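Local coordinates for protein (R)-specific enoyl-CoA hydratase (Pseudomonas aeruginosa, PDB 5CPG) that probably catalyses the reversible (R)-specific hydration of trans-2-enoyl-CoA to (R)-3-hydroxyacyl-CoA, at residues S21-R26 with D97-E102. Sequence-based numbering, arbitrary orientation.
Sequences SSIAER and DDLKVE
Ser21 and Leu99 face each other as an antiparallel hydrogen-bonded pair. Leu99 N gives a nearly linear bond to Ser21 O (2.8 Å), and Ser21 N returns one to Leu99 O (2.9 Å), arriving in the carbonyl plane. Ile23 N prolongs the ladder beyond strand 16-22 by bonding Asp97 O at 2.9 Å, so the first loop residue is still held to the residue that precedes strand 98-109.

Between these bonds, Ser22 and Asp98 form a non-hydrogen-bonded pair on the exposed face, where small or charged polar residues suit the solvent. Their contact is tight: Asp98 OD1 lies 3.1 Å from Ser22 CB, with no bond to the hydroxyl. Asp97 turns its carboxylate away from Ile23, and Lys94 N and Gln123 NE2 bind its two oxygens, which satisfies a buried acid.

On the buried side, which Leu99 shares with Ser21, the CG1-CD1 arm of Ile23 reaches the isobutyl fork of Leu99, CD1 of Ile23 lying 3.7 Å from CD1 of Leu99. A chi1 of -51° sets CG1 of Ile23 beside its own backbone N and close to Asp97 O (3.4 Å), from where CD1 extends to leucine. Val93 touches both side chains, while Leu62 of helix 62-73 packs on Ile23. The arrangement belongs to the hotdog fold, in which an antiparallel sheet wraps a long helix; here strand 16-22, outermost in this chain's sheet, is zipped to strand 98-109 just before the chain leaves the sheet for helix 25-35.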
ATOM      1  N   SER A  21      14.878   0.729  -1.702  1.00 12.96           N
ATOM      2  CA  SER A  21      14.410   2.013  -1.205  1.00 14.39           C
ATOM      3  C   SER A  21      14.918   2.244   0.208  1.00 12.34           C
ATOM      4  O   SER A  21      14.927   1.352   1.036  1.00 14.10           O
ATOM      5  CB  SER A  21      12.885   2.084  -1.230  1.00 16.10           C
ATOM      6  OG  SER A  21      12.436   3.360  -0.799  1.00 22.10           O
ATOM      7  N   SER A  22      15.353   3.469   0.494  1.00  9.82           N
ATOM      8  CA  SER A  22      15.762   3.762   1.847  1.00 12.12           C
ATOM      9  C   SER A  22      14.534   4.193   2.637  1.00 11.78           C
ATOM     10  O   SER A  22      13.630   4.763   2.069  1.00 16.93           O
ATOM     11  CB  SER A  22      16.809   4.871   1.844  1.00 26.40           C
ATOM     12  OG  SER A  22      16.296   5.981   1.115  1.00 37.13           O
ATOM     13  N   ILE A  23      14.498   3.908   3.929  1.00  7.90           N
ATOM     14  CA  ILE A  23      13.387   4.337   4.776  1.00  8.76           C
ATOM     15  C   ILE A  23      13.756   5.612   5.544  1.00  9.12           C
ATOM     16  O   ILE A  23      14.305   5.578   6.641  1.00 13.49           O
ATOM     17  CB  ILE A  23      12.983   3.248   5.771  1.00 12.96           C
ATOM     18  CG1 ILE A  23      12.780   1.927   5.017  1.00 13.96           C
ATOM     19  CG2 ILE A  23      11.690   3.648   6.472  1.00 19.54           C
ATOM     20  CD1 ILE A  23      11.770   2.020   3.932  1.00 14.59           C
ATOM     21  N   ALA A  24      13.409   6.738   4.954  1.00  8.01           N
ATOM     22  CA  ALA A  24      13.798   8.016   5.524  1.00  8.44           C
ATOM     23  C   ALA A  24      12.579   8.677   6.125  1.00 10.10           C
ATOM     24  O   ALA A  24      11.450   8.232   5.955  1.00  9.22           O
ATOM     25  CB  ALA A  24      14.423   8.905   4.423  1.00  8.91           C
ATOM     26  N   GLU A  25      12.800   9.762   6.836  1.00  8.45           N
ATOM     27  CA  GLU A  25      11.709  10.466   7.488  1.00  6.71           C
ATOM     28  C   GLU A  25      10.636  10.847   6.468  1.00  8.06           C
ATOM     29  O   GLU A  25       9.457  10.805   6.720  1.00  7.77           O
ATOM     30  CB  GLU A  25      12.254  11.730   8.170  1.00 11.29           C
ATOM     31  CG  GLU A  25      11.151  12.539   8.836  1.00  8.49           C
ATOM     32  CD  GLU A  25      11.621  13.792   9.537  1.00 15.73           C
ATOM     33  OE1 GLU A  25      12.334  14.580   8.884  1.00 13.87           O
ATOM     34  OE2 GLU A  25      11.235  13.986  10.719  1.00 15.96           O
ATOM     35  N   ARG A  26      11.084  11.227   5.297  1.00  7.33           N
ATOM     36  CA  ARG A  26      10.182  11.738   4.292  1.00  6.71           C
ATOM     37  C   ARG A  26       9.252  10.641   3.790  1.00  6.22           C
ATOM     38  O   ARG A  26       8.107  10.904   3.465  1.00  7.83           O
ATOM     39  CB  ARG A  26      11.033  12.305   3.164  1.00 13.74           C
ATOM     40  CG  ARG A  26      10.429  13.317   2.328  1.00 28.92           C
ATOM     41  CD  ARG A  26      11.532  13.933   1.507  1.00 19.77           C
ATOM     42  NE  ARG A  26      11.026  14.096   0.166  1.00 16.75           N
ATOM     43  CZ  ARG A  26      10.488  15.216  -0.291  1.00 20.95           C
ATOM     44  NH1 ARG A  26      10.430  16.289   0.484  1.00 16.54           N
ATOM     45  NH2 ARG A  26      10.018  15.251  -1.524  1.00 16.67           N
ATOM     46  N   ASP A  97      16.167   2.077   8.147  1.00  8.83           N
ATOM     47  CA  ASP A  97      16.389   0.797   7.485  1.00  9.68           C
ATOM     48  C   ASP A  97      16.485   1.017   5.985  1.00  7.09           C
ATOM     49  O   ASP A  97      16.114   2.081   5.504  1.00 11.52           O
ATOM     50  CB  ASP A  97      15.231  -0.177   7.799  1.00  9.10           C
ATOM     51  CG  ASP A  97      15.299  -0.728   9.201  1.00 13.88           C
ATOM     52  OD1 ASP A  97      16.309  -0.526   9.889  1.00 14.67           O
ATOM     53  OD2 ASP A  97      14.337  -1.390   9.646  1.00 16.98           O
ATOM     54  N   ASP A  98      16.992   0.023   5.226  1.00  8.68           N
ATOM     55  CA  ASP A  98      16.973   0.080   3.758  1.00 10.72           C
ATOM     56  C   ASP A  98      16.302  -1.190   3.300  1.00  9.80           C
ATOM     57  O   ASP A  98      16.649  -2.246   3.790  1.00 14.31           O
ATOM     58  CB  ASP A  98      18.374   0.146   3.149  1.00 22.04           C
ATOM     59  CG  ASP A  98      19.010   1.506   3.285  1.00 34.37           C
ATOM     60  OD1 ASP A  98      18.640   2.414   2.502  1.00 45.28           O
ATOM     61  OD2 ASP A  98      19.914   1.648   4.140  1.00 52.59           O
ATOM     62  N   LEU A  99      15.372  -1.082   2.375  1.00 12.05           N
ATOM     63  CA  LEU A  99      14.642  -2.281   1.967  1.00  9.70           C
ATOM     64  C   LEU A  99      14.988  -2.663   0.546  1.00 12.57           C
ATOM     65  O   LEU A  99      15.212  -1.825  -0.312  1.00 14.74           O
ATOM     66  CB  LEU A  99      13.124  -2.060   2.084  1.00  9.46           C
ATOM     67  CG  LEU A  99      12.642  -1.691   3.461  1.00  8.51           C
ATOM     68  CD1 LEU A  99      11.109  -1.549   3.423  1.00 11.95           C
ATOM     69  CD2 LEU A  99      13.064  -2.737   4.479  1.00 13.04           C
ATOM     70  N   LYS A 100      14.983  -3.969   0.299  1.00 10.74           N
ATOM     71  CA  LYS A 100      15.130  -4.495  -1.039  1.00  7.55           C
ATOM     72  C   LYS A 100      13.931  -5.373  -1.369  1.00  8.59           C
ATOM     73  O   LYS A 100      13.672  -6.346  -0.641  1.00  8.09           O
ATOM     74  CB  LYS A 100      16.429  -5.309  -1.154  1.00 11.06           C
ATOM     75  CG  LYS A 100      16.575  -6.033  -2.476  1.00 16.61           C
ATOM     76  CD  LYS A 100      17.825  -6.893  -2.466  1.00 20.10           C
ATOM     77  CE  LYS A 100      17.850  -7.777  -1.195  1.00 40.32           C
ATOM     78  NZ  LYS A 100      19.056  -8.678  -1.077  1.00 56.11           N
ATOM     79  N   VAL A 101      13.178  -4.979  -2.382  1.00 11.36           N
ATOM     80  CA  VAL A 101      12.107  -5.805  -2.915  1.00  7.87           C
ATOM     81  C   VAL A 101      12.711  -6.788  -3.898  1.00  7.63           C
ATOM     82  O   VAL A 101      13.485  -6.396  -4.793  1.00 10.62           O
ATOM     83  CB  VAL A 101      11.025  -4.980  -3.637  1.00 11.22           C
ATOM     84  CG1 VAL A 101      10.051  -5.905  -4.331  1.00 10.19           C
ATOM     85  CG2 VAL A 101      10.318  -4.052  -2.635  1.00 10.11           C
ATOM     86  N   GLU A 102      12.410  -8.057  -3.689  1.00 10.28           N
ATOM     87  CA  GLU A 102      12.808  -9.090  -4.644  1.00  7.93           C
ATOM     88  C   GLU A 102      11.563  -9.667  -5.306  1.00  9.00           C
ATOM     89  O   GLU A 102      10.676 -10.140  -4.611  1.00 13.78           O
ATOM     90  CB  GLU A 102      13.594 -10.202  -3.959  1.00 12.72           C
ATOM     91  CG  GLU A 102      14.052 -11.228  -5.016  1.00 26.07           C
ATOM     92  CD  GLU A 102      14.600 -12.537  -4.459  1.00 34.89           C
ATOM     93  OE1 GLU A 102      13.955 -13.181  -3.601  1.00 25.43           O
ATOM     94  OE2 GLU A 102      15.693 -12.929  -4.913  1.00 50.37           O
TER